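Local coordinates for suppressor protein MPT5 (Saccharomyces cerevisiae, PDB 5BZ1) that binds a defined sequence in the 3'-UTR of target mRNAs through its Pumilio-repeat domain and negatively regulates HO expression, at residues I313-D327 with I379-K391. Residues are numbered along the deposited sequence; the frame is centred on the assembly and turned at random.
With nucleotides of chain B.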
ATOM      1  N   ILE A 313      -3.485  30.825   8.909  1.00 34.46           N
ATOM      2  CA  ILE A 313      -4.799  31.280   8.456  1.00 39.16           C
ATOM      3  C   ILE A 313      -4.728  31.881   7.052  1.00 39.57           C
ATOM      4  O   ILE A 313      -5.738  31.992   6.354  1.00 40.64           O
ATOM      5  CB  ILE A 313      -5.401  32.311   9.445  1.00 34.28           C
ATOM      6  CG1 ILE A 313      -6.917  32.404   9.280  1.00 33.64           C
ATOM      7  CG2 ILE A 313      -4.744  33.685   9.284  1.00 33.10           C
ATOM      8  CD1 ILE A 313      -7.575  33.397  10.220  1.00 35.95           C
ATOM      9  N   ARG A 314      -3.513  32.240   6.650  1.00 38.69           N
ATOM     10  CA  ARG A 314      -3.263  32.981   5.423  1.00 42.92           C
ATOM     11  C   ARG A 314      -2.717  32.073   4.319  1.00 42.35           C
ATOM     12  O   ARG A 314      -2.721  32.434   3.140  1.00 45.13           O
ATOM     13  CB  ARG A 314      -2.250  34.084   5.726  1.00 48.17           C
ATOM     14  CG  ARG A 314      -2.530  35.423   5.089  1.00 54.20           C
ATOM     15  CD  ARG A 314      -1.680  36.503   5.753  1.00 59.71           C
ATOM     16  NE  ARG A 314      -2.006  36.665   7.168  1.00 56.51           N
ATOM     17  CZ  ARG A 314      -2.931  37.503   7.628  1.00 59.24           C
ATOM     18  NH1 ARG A 314      -3.622  38.261   6.786  1.00 56.80           N
ATOM     19  NH2 ARG A 314      -3.165  37.587   8.932  1.00 62.10           N
ATOM     20  N   ASP A 315      -2.247  30.892   4.707  1.00 39.20           N
ATOM     21  CA  ASP A 315      -1.562  30.004   3.773  1.00 37.10           C
ATOM     22  C   ASP A 315      -2.522  29.143   2.948  1.00 35.44           C
ATOM     23  O   ASP A 315      -3.554  28.690   3.453  1.00 36.20           O
ATOM     24  CB  ASP A 315      -0.565  29.121   4.522  1.00 34.24           C
ATOM     25  CG  ASP A 315       0.266  28.265   3.591  1.00 40.74           C
ATOM     26  OD1 ASP A 315       1.300  28.761   3.097  1.00 43.12           O
ATOM     27  OD2 ASP A 315      -0.113  27.096   3.357  1.00 32.75           O
ATOM     28  N   ASN A 316      -2.171  28.926   1.681  1.00 36.85           N
ATOM     29  CA  ASN A 316      -2.998  28.161   0.749  1.00 36.23           C
ATOM     30  C   ASN A 316      -3.322  26.747   1.228  1.00 38.87           C
ATOM     31  O   ASN A 316      -4.367  26.190   0.882  1.00 32.58           O
ATOM     32  CB  ASN A 316      -2.322  28.081  -0.625  1.00 43.92           C
ATOM     33  CG  ASN A 316      -2.334  29.404  -1.364  1.00 56.66           C
ATOM     34  OD1 ASN A 316      -3.251  30.208  -1.208  1.00 60.38           O
ATOM     35  ND2 ASN A 316      -1.312  29.634  -2.184  1.00 60.79           N
ATOM     36  N   PHE A 317      -2.418  26.167   2.010  1.00 28.75           N
ATOM     37  CA  PHE A 317      -2.601  24.815   2.510  1.00 29.29           C
ATOM     38  C   PHE A 317      -2.789  24.794   4.022  1.00 30.26           C
ATOM     39  O   PHE A 317      -3.581  24.005   4.542  1.00 34.95           O
ATOM     40  CB  PHE A 317      -1.418  23.932   2.100  1.00 32.69           C
ATOM     41  CG  PHE A 317      -1.233  23.826   0.611  1.00 32.76           C
ATOM     42  CD1 PHE A 317      -2.240  23.298  -0.188  1.00 29.95           C
ATOM     43  CD2 PHE A 317      -0.056  24.258   0.009  1.00 31.67           C
ATOM     44  CE1 PHE A 317      -2.079  23.199  -1.566  1.00 35.33           C
ATOM     45  CE2 PHE A 317       0.116  24.161  -1.364  1.00 33.60           C
ATOM     46  CZ  PHE A 317      -0.898  23.632  -2.154  1.00 37.20           C
ATOM     47  N   GLY A 318      -2.068  25.671   4.716  1.00 30.66           N
ATOM     48  CA  GLY A 318      -2.122  25.755   6.166  1.00 31.77           C
ATOM     49  C   GLY A 318      -3.506  26.021   6.732  1.00 30.82           C
ATOM     50  O   GLY A 318      -3.825  25.579   7.838  1.00 31.79           O
ATOM     51  N   ASN A 319      -4.334  26.736   5.976  1.00 27.20           N
ATOM     52  CA  ASN A 319      -5.677  27.065   6.434  1.00 33.02           C
ATOM     53  C   ASN A 319      -6.540  25.817   6.633  1.00 32.23           C
ATOM     54  O   ASN A 319      -7.440  25.807   7.474  1.00 30.14           O
ATOM     55  CB  ASN A 319      -6.354  28.059   5.483  1.00 30.60           C
ATOM     56  CG  ASN A 319      -6.893  27.400   4.224  1.00 32.51           C
ATOM     57  OD1 ASN A 319      -8.033  26.934   4.195  1.00 29.50           O
ATOM     58  ND2 ASN A 319      -6.077  27.369   3.172  1.00 30.67           N
ATOM     59  N   TYR A 320      -6.254  24.767   5.865  1.00 28.83           N
ATOM     60  CA  TYR A 320      -6.976  23.505   5.994  1.00 26.19           C
ATOM     61  C   TYR A 320      -6.656  22.817   7.322  1.00 30.83           C
ATOM     62  O   TYR A 320      -7.550  22.330   8.015  1.00 32.17           O
ATOM     63  CB  TYR A 320      -6.638  22.567   4.829  1.00 29.52           C
ATOM     64  CG  TYR A 320      -7.230  22.979   3.498  1.00 33.31           C
ATOM     65  CD1 TYR A 320      -8.576  22.771   3.220  1.00 34.15           C
ATOM     66  CD2 TYR A 320      -6.441  23.564   2.516  1.00 32.01           C
ATOM     67  CE1 TYR A 320      -9.121  23.144   2.000  1.00 33.67           C
ATOM     68  CE2 TYR A 320      -6.976  23.942   1.298  1.00 30.64           C
ATOM     69  CZ  TYR A 320      -8.314  23.729   1.045  1.00 33.62           C
ATOM     70  OH  TYR A 320      -8.844  24.101  -0.168  1.00 35.14           O
ATOM     71  N   ALA A 321      -5.374  22.761   7.662  1.00 27.89           N
ATOM     72  CA  ALA A 321      -4.953  22.183   8.933  1.00 27.94           C
ATOM     73  C   ALA A 321      -5.525  22.984  10.104  1.00 30.66           C
ATOM     74  O   ALA A 321      -5.936  22.413  11.117  1.00 33.48           O
ATOM     75  CB  ALA A 321      -3.440  22.123   9.014  1.00 26.50           C
ATOM     76  N   LEU A 322      -5.548  24.306   9.959  1.00 32.95           N
ATOM     77  CA  LEU A 322      -6.116  25.177  10.985  1.00 29.61           C
ATOM     78  C   LEU A 322      -7.607  24.906  11.166  1.00 28.98           C
ATOM     79  O   LEU A 322      -8.082  24.745  12.293  1.00 31.83           O
ATOM     80  CB  LEU A 322      -5.893  26.647  10.633  1.00 26.60           C
ATOM     81  CG  LEU A 322      -6.547  27.666  11.572  1.00 32.72           C
ATOM     82  CD1 LEU A 322      -5.954  27.583  12.966  1.00 28.51           C
ATOM     83  CD2 LEU A 322      -6.416  29.081  11.026  1.00 35.35           C
ATOM     84  N   GLN A 323      -8.336  24.858  10.052  1.00 31.12           N
ATOM     85  CA  GLN A 323      -9.772  24.588  10.075  1.00 36.82           C
ATOM     86  C   GLN A 323     -10.105  23.231  10.699  1.00 32.65           C
ATOM     87  O   GLN A 323     -11.108  23.090  11.397  1.00 32.78           O
ATOM     88  CB  GLN A 323     -10.360  24.674   8.663  1.00 30.83           C
ATOM     89  CG  GLN A 323     -10.526  26.096   8.133  1.00 33.00           C
ATOM     90  CD  GLN A 323     -11.199  26.133   6.777  1.00 36.90           C
ATOM     91  OE1 GLN A 323     -12.367  25.765   6.640  1.00 40.30           O
ATOM     92  NE2 GLN A 323     -10.461  26.571   5.762  1.00 31.73           N
ATOM     93  N   THR A 324      -9.260  22.239  10.441  1.00 29.76           N
ATOM     94  CA  THR A 324      -9.451  20.913  11.017  1.00 31.17           C
ATOM     95  C   THR A 324      -9.318  20.960  12.542  1.00 34.38           C
ATOM     96  O   THR A 324     -10.101  20.337  13.262  1.00 33.64           O
ATOM     97  CB  THR A 324      -8.460  19.900  10.421  1.00 35.14           C
ATOM     98  OG1 THR A 324      -8.820  19.630   9.061  1.00 37.46           O
ATOM     99  CG2 THR A 324      -8.465  18.598  11.214  1.00 31.51           C
ATOM    100  N   LEU A 325      -8.342  21.720  13.029  1.00 32.44           N
ATOM    101  CA  LEU A 325      -8.125  21.854  14.466  1.00 34.06           C
ATOM    102  C   LEU A 325      -9.246  22.657  15.130  1.00 35.62           C
ATOM    103  O   LEU A 325      -9.560  22.438  16.301  1.00 39.19           O
ATOM    104  CB  LEU A 325      -6.768  22.514  14.744  1.00 32.46           C
ATOM    105  CG  LEU A 325      -6.320  22.577  16.207  1.00 36.90           C
ATOM    106  CD1 LEU A 325      -6.012  21.182  16.727  1.00 33.24           C
ATOM    107  CD2 LEU A 325      -5.115  23.488  16.388  1.00 27.98           C
ATOM    108  N   LEU A 326      -9.849  23.573  14.376  1.00 34.90           N
ATOM    109  CA  LEU A 326     -10.865  24.482  14.913  1.00 34.96           C
ATOM    110  C   LEU A 326     -12.281  23.905  14.878  1.00 35.17           C
ATOM    111  O   LEU A 326     -13.180  24.415  15.550  1.00 40.71           O
ATOM    112  CB  LEU A 326     -10.842  25.819  14.160  1.00 37.31           C
ATOM    113  CG  LEU A 326      -9.651  26.755  14.363  1.00 43.44           C
ATOM    114  CD1 LEU A 326      -9.782  28.008  13.513  1.00 46.79           C
ATOM    115  CD2 LEU A 326      -9.529  27.132  15.818  1.00 45.93           C
ATOM    116  N   ASP A 327     -12.476  22.844  14.100  1.00 34.60           N
ATOM    117  CA  ASP A 327     -13.814  22.294  13.862  1.00 33.88           C
ATOM    118  C   ASP A 327     -14.396  21.579  15.087  1.00 33.66           C
ATOM    119  O   ASP A 327     -13.953  20.485  15.444  1.00 35.59           O
ATOM    120  CB  ASP A 327     -13.787  21.339  12.668  1.00 34.72           C
ATOM    121  CG  ASP A 327     -15.172  21.043  12.124  1.00 45.28           C
ATOM    122  OD1 ASP A 327     -16.171  21.487  12.731  1.00 45.58           O
ATOM    123  OD2 ASP A 327     -15.260  20.353  11.089  1.00 50.44           O
ATOM    124  N   ILE A 379      -8.078  38.784   6.565  1.00 43.60           N
ATOM    125  CA  ILE A 379      -8.096  37.809   5.474  1.00 49.10           C
ATOM    126  C   ILE A 379      -9.372  37.916   4.631  1.00 51.55           C
ATOM    127  O   ILE A 379      -9.751  36.969   3.934  1.00 50.41           O
ATOM    128  CB  ILE A 379      -7.977  36.365   6.004  1.00 45.94           C
ATOM    129  CG1 ILE A 379      -9.196  36.005   6.857  1.00 42.12           C
ATOM    130  CG2 ILE A 379      -6.695  36.194   6.803  1.00 45.92           C
ATOM    131  CD1 ILE A 379      -9.455  34.504   6.966  1.00 38.78           C
ATOM    132  N   LYS A 380     -10.021  39.077   4.706  1.00 61.67           N
ATOM    133  CA  LYS A 380     -11.271  39.354   3.994  1.00 69.83           C
ATOM    134  C   LYS A 380     -11.210  39.006   2.502  1.00 74.06           C
ATOM    135  O   LYS A 380     -12.206  38.579   1.911  1.00 71.63           O
ATOM    136  CB  LYS A 380     -11.645  40.829   4.173  1.00 76.50           C
ATOM    137  CG  LYS A 380     -12.884  41.280   3.415  1.00 84.38           C
ATOM    138  CD  LYS A 380     -12.981  42.799   3.369  1.00 94.02           C
ATOM    139  CE  LYS A 380     -13.975  43.263   2.312  1.00100.24           C
ATOM    140  NZ  LYS A 380     -15.357  42.778   2.577  1.00100.29           N
ATOM    141  N   THR A 381     -10.031  39.179   1.911  1.00 75.65           N
ATOM    142  CA  THR A 381      -9.805  38.884   0.497  1.00 77.96           C
ATOM    143  C   THR A 381     -10.018  37.414   0.134  1.00 76.87           C
ATOM    144  O   THR A 381     -10.690  37.106  -0.852  1.00 78.36           O
ATOM    145  CB  THR A 381      -8.381  39.282   0.068  1.00 80.24           C
ATOM    146  OG1 THR A 381      -7.438  38.825   1.047  1.00 79.23           O
ATOM    147  CG2 THR A 381      -8.264  40.793  -0.069  1.00 83.41           C
ATOM    148  N   THR A 382      -9.439  36.517   0.933  1.00 70.93           N
ATOM    149  CA  THR A 382      -9.444  35.073   0.660  1.00 58.62           C
ATOM    150  C   THR A 382     -10.838  34.497   0.407  1.00 55.87           C
ATOM    151  O   THR A 382     -11.839  35.065   0.842  1.00 57.60           O
ATOM    152  CB  THR A 382      -8.778  34.280   1.808  1.00 50.91           C
ATOM    153  OG1 THR A 382      -9.650  34.238   2.945  1.00 44.66           O
ATOM    154  CG2 THR A 382      -7.463  34.926   2.209  1.00 50.76           C
ATOM    155  N   SER A 383     -10.894  33.366  -0.294  1.00 54.84           N
ATOM    156  CA  SER A 383     -12.165  32.749  -0.666  1.00 52.59           C
ATOM    157  C   SER A 383     -12.725  31.858   0.441  1.00 49.66           C
ATOM    158  O   SER A 383     -13.882  31.436   0.382  1.00 54.50           O
ATOM    159  CB  SER A 383     -12.008  31.931  -1.951  1.00 56.29           C
ATOM    160  OG  SER A 383     -11.267  30.745  -1.715  1.00 55.29           O
ATOM    161  N   TYR A 384     -11.903  31.580   1.450  1.00 43.05           N
ATOM    162  CA  TYR A 384     -12.285  30.659   2.516  1.00 34.76           C
ATOM    163  C   TYR A 384     -12.537  31.348   3.855  1.00 36.52           C
ATOM    164  O   TYR A 384     -12.659  30.683   4.882  1.00 37.77           O
ATOM    165  CB  TYR A 384     -11.226  29.565   2.682  1.00 33.26           C
ATOM    166  CG  TYR A 384      -9.817  30.075   2.904  1.00 34.65           C
ATOM    167  CD1 TYR A 384      -9.383  30.449   4.171  1.00 35.36           C
ATOM    168  CD2 TYR A 384      -8.915  30.159   1.852  1.00 34.39           C
ATOM    169  CE1 TYR A 384      -8.099  30.905   4.378  1.00 36.63           C
ATOM    170  CE2 TYR A 384      -7.626  30.613   2.051  1.00 35.79           C
ATOM    171  CZ  TYR A 384      -7.225  30.985   3.316  1.00 38.33           C
ATOM    172  OH  TYR A 384      -5.946  31.439   3.526  1.00 42.91           O
ATOM    173  N   ALA A 385     -12.612  32.678   3.841  1.00 35.00           N
ATOM    174  CA  ALA A 385     -12.838  33.442   5.064  1.00 34.69           C
ATOM    175  C   ALA A 385     -14.154  33.047   5.729  1.00 38.31           C
ATOM    176  O   ALA A 385     -14.217  32.884   6.950  1.00 33.58           O
ATOM    177  CB  ALA A 385     -12.822  34.936   4.771  1.00 37.41           C
ATOM    178  N   LYS A 386     -15.198  32.901   4.916  1.00 34.48           N
ATOM    179  CA  LYS A 386     -16.530  32.558   5.410  1.00 39.40           C
ATOM    180  C   LYS A 386     -16.570  31.185   6.082  1.00 35.28           C
ATOM    181  O   LYS A 386     -17.347  30.970   7.016  1.00 36.30           O
ATOM    182  CB  LYS A 386     -17.559  32.622   4.276  1.00 40.24           C
ATOM    183  CG  LYS A 386     -17.283  31.655   3.125  1.00 50.31           C
ATOM    184  CD  LYS A 386     -18.317  31.792   2.011  1.00 55.02           C
ATOM    185  CE  LYS A 386     -17.891  31.005   0.777  1.00 58.06           C
ATOM    186  NZ  LYS A 386     -18.805  31.226  -0.380  1.00 67.79           N
ATOM    187  N   LYS A 387     -15.736  30.261   5.606  1.00 31.68           N
ATOM    188  CA  LYS A 387     -15.655  28.925   6.192  1.00 33.34           C
ATOM    189  C   LYS A 387     -15.086  28.987   7.609  1.00 34.43           C
ATOM    190  O   LYS A 387     -15.595  28.343   8.527  1.00 40.90           O
ATOM    191  CB  LYS A 387     -14.795  28.005   5.323  1.00 31.98           C
ATOM    192  CG  LYS A 387     -15.350  27.754   3.927  1.00 43.48           C
ATOM    193  CD  LYS A 387     -14.549  26.676   3.203  1.00 52.05           C
ATOM    194  CE  LYS A 387     -14.585  25.357   3.962  1.00 58.38           C
ATOM    195  NZ  LYS A 387     -13.593  24.366   3.443  1.00 62.53           N
ATOM    196  N   ILE A 388     -14.024  29.766   7.778  1.00 30.39           N
ATOM    197  CA  ILE A 388     -13.404  29.959   9.084  1.00 31.77           C
ATOM    198  C   ILE A 388     -14.353  30.709  10.024  1.00 32.79           C
ATOM    199  O   ILE A 388     -14.415  30.419  11.219  1.00 37.54           O
ATOM    200  CB  ILE A 388     -12.056  30.700   8.954  1.00 34.12           C
ATOM    201  CG1 ILE A 388     -11.081  29.881   8.101  1.00 33.38           C
ATOM    202  CG2 ILE A 388     -11.449  30.985  10.316  1.00 35.42           C
ATOM    203  CD1 ILE A 388      -9.679  30.460   8.023  1.00 35.95           C
ATOM    204  N   LYS A 389     -15.098  31.666   9.475  1.00 30.26           N
ATOM    205  CA  LYS A 389     -16.091  32.405  10.247  1.00 35.59           C
ATOM    206  C   LYS A 389     -17.199  31.472  10.740  1.00 37.24           C
ATOM    207  O   LYS A 389     -17.647  31.584  11.878  1.00 34.56           O
ATOM    208  CB  LYS A 389     -16.683  33.547   9.414  1.00 34.21           C
ATOM    209  CG  LYS A 389     -17.577  34.508  10.199  1.00 42.32           C
ATOM    210  CD  LYS A 389     -18.150  35.601   9.305  1.00 53.19           C
ATOM    211  CE  LYS A 389     -19.153  36.476  10.055  1.00 61.03           C
ATOM    212  NZ  LYS A 389     -18.553  37.187  11.218  1.00 60.18           N
ATOM    213  N   LEU A 390     -17.626  30.542   9.886  1.00 37.82           N
ATOM    214  CA  LEU A 390     -18.672  29.587  10.253  1.00 35.51           C
ATOM    215  C   LEU A 390     -18.223  28.687  11.406  1.00 32.05           C
ATOM    216  O   LEU A 390     -18.996  28.413  12.325  1.00 39.40           O
ATOM    217  CB  LEU A 390     -19.082  28.739   9.046  1.00 36.38           C
ATOM    218  CG  LEU A 390     -20.206  27.723   9.263  1.00 40.45           C
ATOM    219  CD1 LEU A 390     -21.472  28.416   9.757  1.00 38.12           C
ATOM    220  CD2 LEU A 390     -20.491  26.929   7.988  1.00 39.58           C
ATOM    221  N   LYS A 391     -16.972  28.235  11.351  1.00 30.61           N
ATOM    222  CA  LYS A 391     -16.402  27.410  12.416  1.00 32.28           C
ATOM    223  C   LYS A 391     -16.308  28.169  13.747  1.00 33.94           C
ATOM    224  O   LYS A 391     -16.574  27.604  14.811  1.00 34.02           O
ATOM    225  CB  LYS A 391     -15.031  26.870  12.000  1.00 30.76           C
ATOM    226  CG  LYS A 391     -15.090  25.840  10.858  1.00 32.10           C
ATOM    227  CD  LYS A 391     -13.701  25.322  10.495  1.00 35.17           C
ATOM    228  CE  LYS A 391     -13.776  24.092   9.595  1.00 35.38           C
ATOM    229  NZ  LYS A 391     -14.423  24.381   8.286  1.00 31.40           N
TER
ATOM    230  O5'   U B   1     -12.326  26.576  -3.554  1.00 47.35           O
ATOM    231  C5'   U B   1     -11.465  27.394  -4.334  1.00 41.87           C
ATOM    232  C4'   U B   1     -10.047  27.345  -3.824  1.00 39.93           C
ATOM    233  O4'   U B   1      -9.952  28.050  -2.560  1.00 34.39           O
ATOM    234  C3'   U B   1      -9.494  25.961  -3.520  1.00 33.02           C
ATOM    235  O3'   U B   1      -9.043  25.285  -4.683  1.00 35.66           O
ATOM    236  C2'   U B   1      -8.388  26.256  -2.510  1.00 35.75           C
ATOM    237  O2'   U B   1      -7.204  26.695  -3.162  1.00 40.90           O
ATOM    238  C1'   U B   1      -8.982  27.439  -1.738  1.00 32.13           C
ATOM    239  N1    U B   1      -9.627  27.023  -0.469  1.00 33.56           N
ATOM    240  C2    U B   1      -8.826  26.980   0.664  1.00 34.45           C
ATOM    241  O2    U B   1      -7.639  27.263   0.643  1.00 33.96           O
ATOM    242  N3    U B   1      -9.463  26.589   1.817  1.00 36.96           N
ATOM    243  C4    U B   1     -10.792  26.242   1.948  1.00 39.67           C
ATOM    244  O4    U B   1     -11.213  25.913   3.061  1.00 37.44           O
ATOM    245  C5    U B   1     -11.556  26.316   0.735  1.00 38.47           C
ATOM    246  C6    U B   1     -10.967  26.696  -0.408  1.00 33.55           C
ATOM    247  P     G B   2      -9.220  23.693  -4.822  1.00 35.68           P
ATOM    248  OP1   G B   2      -9.075  23.338  -6.252  1.00 38.68           O
ATOM    249  OP2   G B   2     -10.441  23.293  -4.076  1.00 47.09           O
ATOM    250  O5'   G B   2      -7.966  23.103  -4.045  1.00 31.54           O
ATOM    251  C5'   G B   2      -6.652  23.554  -4.332  1.00 32.69           C
ATOM    252  C4'   G B   2      -5.628  22.658  -3.695  1.00 28.70           C
ATOM    253  O4'   G B   2      -5.735  22.745  -2.255  1.00 31.92           O
ATOM    254  C3'   G B   2      -5.787  21.177  -3.987  1.00 32.58           C
ATOM    255  O3'   G B   2      -5.259  20.811  -5.248  1.00 37.36           O
ATOM    256  C2'   G B   2      -5.081  20.526  -2.804  1.00 27.06           C
ATOM    257  O2'   G B   2      -3.673  20.511  -2.995  1.00 32.08           O
ATOM    258  C1'   G B   2      -5.412  21.502  -1.672  1.00 29.56           C
ATOM    259  N9    G B   2      -6.557  21.049  -0.858  1.00 31.41           N
ATOM    260  C8    G B   2      -7.893  21.028  -1.191  1.00 32.42           C
ATOM    261  N7    G B   2      -8.640  20.555  -0.230  1.00 35.10           N
ATOM    262  C5    G B   2      -7.757  20.241   0.795  1.00 31.13           C
ATOM    263  C6    G B   2      -7.984  19.693   2.084  1.00 29.06           C
ATOM    264  O6    G B   2      -9.052  19.362   2.607  1.00 33.36           O
ATOM    265  N1    G B   2      -6.796  19.548   2.789  1.00 28.63           N
ATOM    266  C2    G B   2      -5.552  19.884   2.311  1.00 27.98           C
ATOM    267  N2    G B   2      -4.518  19.672   3.137  1.00 27.77           N
ATOM    268  N3    G B   2      -5.326  20.391   1.114  1.00 27.68           N
ATOM    269  C4    G B   2      -6.466  20.540   0.415  1.00 28.08           C
TER
HETATM  270  O   HOH W   1      -4.715  31.576   1.009  1.00 47.23           O
HETATM  271  O   HOH W   2     -15.722  24.945  15.009  1.00 45.25           O
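Tyr384 holds CG between its backbone N and carbonyl carbon (chi1 54°), which lays its ring over the amide of Asn319. CG of Asn319 takes the same staggered position (chi1 79°), and its amide reaches the first RNA base, U1 of chain B, and bonds to it. Tyr384 OH donates to Ile313 O at 2.9 Å, tilted from the carbonyl plane. A water also donates to this hydroxyl and to Asn316 OD1. Asn319 OD1 accepts from U1 N3 at 2.8 Å, and Asn319 ND2 donates to U1 O2. Asp315 O, in the amide plane, accepts from the same ND2 and fixes the amide's rotation. U1 O4 takes two bonds, from Gln323 NE2 and Lys387 NZ. Lys391 NZ donates to Gln323 OE1 at 3.0 Å, on a lone pair in the carbonyl plane. Among the apolar side chains, Ile313 CG1 meets Ile388 CD1 at 3.6 Å. An alanine replacing Tyr384 would probably leave Ile313 O without this donor and uncover one side of the Asn319 amide. Tyr320 lies between U1 and G2 of chain B. Helix 318-326 of Pumilio repeat 8 and the nearly parallel helical segment 385-391 thus share one uridine. The Asn-Tyr-Gln set matches the PUF uracil code, and the paired amide bonds read the base's Watson-Crick edge.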